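Local coordinates for protein catalase-3 (Neurospora crassa, PDB 6NSW) that breaks hydrogen peroxide down to dioxygen and water at a buried heme, which probably protects the fungus from peroxide damage, at residues Pro97-His102 / Phe137-Thr142. Sequence-based numbering, arbitrary orientation.
Sequences PERVVH and FVRFST. With HEM (protoporphyrin IX containing Fe), chain E; O (oxygen atom), chain L.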
loop_
_atom_site.group_PDB
_atom_site.type_symbol
_atom_site.label_atom_id
_atom_site.label_comp_id
_atom_site.label_asym_id
_atom_site.label_seq_id
_atom_site.Cartn_x
_atom_site.Cartn_y
_atom_site.Cartn_z
ATOM N N PRO A 97 0.136 9.143 4.278
ATOM C CA PRO A 97 -0.691 9.425 5.459
ATOM C C PRO A 97 0.072 10.269 6.467
ATOM O O PRO A 97 1.270 10.079 6.683
ATOM C CB PRO A 97 -1.006 8.034 6.019
ATOM C CG PRO A 97 -0.769 7.090 4.891
ATOM C CD PRO A 97 0.329 7.694 4.079
ATOM N N GLU A 98 -0.631 11.220 7.075
ATOM C CA GLU A 98 -0.036 11.972 8.163
ATOM C C GLU A 98 0.153 11.063 9.374
ATOM O O GLU A 98 -0.454 9.994 9.484
ATOM C CB GLU A 98 -0.899 13.187 8.525
ATOM C CG GLU A 98 -2.208 12.879 9.262
ATOM C CD GLU A 98 -3.060 14.125 9.497
ATOM O OE1 GLU A 98 -2.872 15.132 8.779
ATOM O OE2 GLU A 98 -3.921 14.103 10.401
ATOM N N ARG A 99 1.027 11.492 10.281
ATOM C CA ARG A 99 1.209 10.765 11.530
ATOM C C ARG A 99 -0.122 10.665 12.269
ATOM O O ARG A 99 -0.913 11.611 12.281
ATOM C CB ARG A 99 2.248 11.463 12.404
ATOM C CG ARG A 99 3.630 11.567 11.782
ATOM C CD ARG A 99 4.447 12.678 12.433
ATOM N NE ARG A 99 5.874 12.532 12.158
ATOM C CZ ARG A 99 6.446 12.824 10.994
ATOM N NH1 ARG A 99 5.714 13.286 9.987
ATOM N NH2 ARG A 99 7.753 12.652 10.836
ATOM N N VAL A 100 -0.370 9.504 12.883
ATOM C CA VAL A 100 -1.642 9.296 13.567
ATOM C C VAL A 100 -1.773 10.248 14.751
ATOM O O VAL A 100 -2.880 10.691 15.080
ATOM C CB VAL A 100 -1.805 7.815 13.976
ATOM C CG1 VAL A 100 -0.901 7.458 15.137
ATOM C CG2 VAL A 100 -3.262 7.504 14.309
ATOM N N VAL A 101 -0.657 10.590 15.394
ATOM C CA VAL A 101 -0.581 11.663 16.375
ATOM C C VAL A 101 0.633 12.509 16.023
ATOM O O VAL A 101 1.556 12.053 15.346
ATOM C CB VAL A 101 -0.476 11.151 17.832
ATOM C CG1 VAL A 101 -1.855 10.800 18.372
ATOM C CG2 VAL A 101 0.450 9.955 17.904
ATOM N N HIS A 102 0.621 13.759 16.489
ATOM C CA HIS A 102 1.712 14.703 16.228
ATOM C C HIS A 102 1.877 14.971 14.733
ATOM O O HIS A 102 2.993 15.140 14.237
ATOM C CB HIS A 102 3.043 14.212 16.813
ATOM C CG HIS A 102 3.039 14.027 18.298
ATOM N ND1 HIS A 102 3.766 14.835 19.146
ATOM C CD2 HIS A 102 2.431 13.107 19.083
ATOM C CE1 HIS A 102 3.593 14.430 20.392
ATOM N NE2 HIS A 102 2.784 13.386 20.381
ATOM N N PHE A 137 18.729 14.944 14.587
ATOM C CA PHE A 137 17.576 15.602 13.996
ATOM C C PHE A 137 16.498 15.683 15.060
ATOM O O PHE A 137 16.285 14.730 15.814
ATOM C CB PHE A 137 17.044 14.873 12.763
ATOM C CG PHE A 137 15.985 15.646 12.023
ATOM C CD1 PHE A 137 14.648 15.538 12.380
ATOM C CD2 PHE A 137 16.328 16.490 10.980
ATOM C CE1 PHE A 137 13.673 16.253 11.706
ATOM C CE2 PHE A 137 15.358 17.205 10.300
ATOM C CZ PHE A 137 14.028 17.086 10.663
ATOM N N VAL A 138 15.831 16.827 15.135
ATOM C CA VAL A 138 14.791 17.049 16.127
ATOM C C VAL A 138 13.538 17.510 15.402
ATOM O O VAL A 138 13.612 18.381 14.530
ATOM C CB VAL A 138 15.215 18.088 17.181
ATOM C CG1 VAL A 138 14.021 18.504 18.019
ATOM C CG2 VAL A 138 16.311 17.526 18.056
ATOM N N ARG A 139 12.401 16.915 15.746
ATOM C CA ARG A 139 11.107 17.358 15.253
ATOM C C ARG A 139 10.254 17.780 16.439
ATOM O O ARG A 139 10.088 17.017 17.395
ATOM C CB ARG A 139 10.402 16.260 14.446
ATOM C CG ARG A 139 9.067 16.682 13.827
ATOM C CD ARG A 139 8.545 15.607 12.879
ATOM N NE ARG A 139 7.370 16.028 12.116
ATOM C CZ ARG A 139 6.131 16.037 12.600
ATOM N NH1 ARG A 139 5.900 15.656 13.851
ATOM N NH2 ARG A 139 5.120 16.426 11.839
ATOM N N PHE A 140 9.745 19.004 16.386
ATOM C CA PHE A 140 8.772 19.501 17.343
ATOM C C PHE A 140 7.385 19.418 16.724
ATOM O O PHE A 140 7.234 19.402 15.502
ATOM C CB PHE A 140 9.088 20.942 17.744
ATOM C CG PHE A 140 10.494 21.145 18.234
ATOM C CD1 PHE A 140 10.830 20.870 19.549
ATOM C CD2 PHE A 140 11.479 21.617 17.382
ATOM C CE1 PHE A 140 12.123 21.065 20.007
ATOM C CE2 PHE A 140 12.773 21.812 17.833
ATOM C CZ PHE A 140 13.092 21.539 19.147
ATOM N N SER A 141 6.363 19.364 17.575
ATOM C CA SER A 141 5.021 19.110 17.064
ATOM C C SER A 141 3.977 19.465 18.113
ATOM O O SER A 141 4.289 19.686 19.284
ATOM C CB SER A 141 4.872 17.642 16.643
ATOM O OG SER A 141 5.203 16.773 17.714
ATOM N N THR A 142 2.723 19.531 17.660
ATOM C CA THR A 142 1.567 19.417 18.538
ATOM C C THR A 142 1.145 17.946 18.558
ATOM O O THR A 142 1.922 17.073 18.166
ATOM C CB THR A 142 0.455 20.366 18.078
ATOM O OG1 THR A 142 0.099 20.068 16.721
ATOM C CG2 THR A 142 0.916 21.819 18.181
HETATM C CHA HEM E . 4.184 10.076 17.699
HETATM C CHB HEM E . 5.741 11.423 22.102
HETATM C CHC HEM E . 2.736 8.158 24.059
HETATM C CHD HEM E . 1.978 6.235 19.676
HETATM C C1A HEM E . 4.829 10.759 18.708
HETATM C C2A HEM E . 5.706 11.902 18.550
HETATM C C3A HEM E . 6.129 12.275 19.760
HETATM C C4A HEM E . 5.549 11.380 20.740
HETATM C CMA HEM E . 7.079 13.451 20.058
HETATM C CAA HEM E . 6.080 12.591 17.223
HETATM C CBA HEM E . 7.418 12.109 16.679
HETATM C CGA HEM E . 7.708 12.939 15.459
HETATM O O1A HEM E . 7.738 12.374 14.334
HETATM O O2A HEM E . 7.884 14.173 15.613
HETATM C C1B HEM E . 5.108 10.618 23.025
HETATM C C2B HEM E . 5.390 10.555 24.444
HETATM C C3B HEM E . 4.552 9.652 24.993
HETATM C C4B HEM E . 3.725 9.113 23.930
HETATM C CMB HEM E . 6.475 11.420 25.129
HETATM C CAB HEM E . 4.421 9.180 26.461
HETATM C CBB HEM E . 5.310 9.443 27.424
HETATM C C1C HEM E . 2.345 7.287 23.064
HETATM C C2C HEM E . 1.703 5.996 23.239
HETATM C C3C HEM E . 1.483 5.473 22.018
HETATM C C4C HEM E . 2.000 6.407 21.042
HETATM C CMC HEM E . 1.339 5.405 24.618
HETATM C CAC HEM E . 0.853 4.118 21.610
HETATM C CBC HEM E . 0.776 3.060 22.425
HETATM C C1D HEM E . 2.499 7.108 18.750
HETATM C C2D HEM E . 2.459 6.945 17.314
HETATM C C3D HEM E . 3.067 7.997 16.757
HETATM C C4D HEM E . 3.518 8.873 17.828
HETATM C CMD HEM E . 1.831 5.749 16.569
HETATM C CAD HEM E . 3.253 8.222 15.240
HETATM C CBD HEM E . 4.701 7.943 14.855
HETATM C CGD HEM E . 4.876 7.979 13.357
HETATM O O1D HEM E . 6.047 7.988 12.896
HETATM O O2D HEM E . 3.855 8.005 12.619
HETATM N NA HEM E . 4.758 10.473 20.061
HETATM N NB HEM E . 4.091 9.726 22.751
HETATM N NC HEM E . 2.510 7.500 21.712
HETATM N ND HEM E . 3.148 8.295 19.027
HETATM FE FE HEM E . 3.625 8.996 20.914
HETATM O O O L . 2.159 9.924 20.906
#
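His102 and Ser141 meet on the distal side of the catalase heme, where the loop after helix 82-92 packs against the end of strand 133-141 in the antiparallel β-barrel of the catalase fold. His102 ND1 donates to Ser141 OG at 2.8 Å, with the hydroxyl oxygen only 2° out of the ring plane. At the same time one face of the ring lies over the porphyrin, with His102 CG 3.4 Å from HEM C2A. The bond to Ser141 is likely to set the rotation of the ring, whose other nitrogen, His102 NE2, lies 3.6 Å from the oxygen atom on the heme iron. His102 is the predicted catalytic histidine, and Asn175, also predicted to be catalytic, lies beside it.

Arg139 reaches the heme edge from the strand. Its CB and CG both run by HEM O2A before Arg139 CD comes within 3.2 Å of that oxygen. With CG anti to the backbone N (chi1 -177°) and the chain extended to NE, the guanidinium reaches that of Arg99 and stacks flat on it, the planes 2° apart and the centres 3.6 Å apart. Arg139 NE sits over the centre of the Arg99 group, nearest Arg99 CZ, while Arg99 NE donates to O1A of the same propionate; the shared carboxylate probably offsets the charge of the paired arginines. At the tip of Arg139, NH2 makes weak bonds to the carbonyls of His102 and Ala103, whereas NH1 bridges two acceptors, HEM O2A and the carbonyl oxygen of His102, with Arg139 NH1 3.0 Å from His102 O.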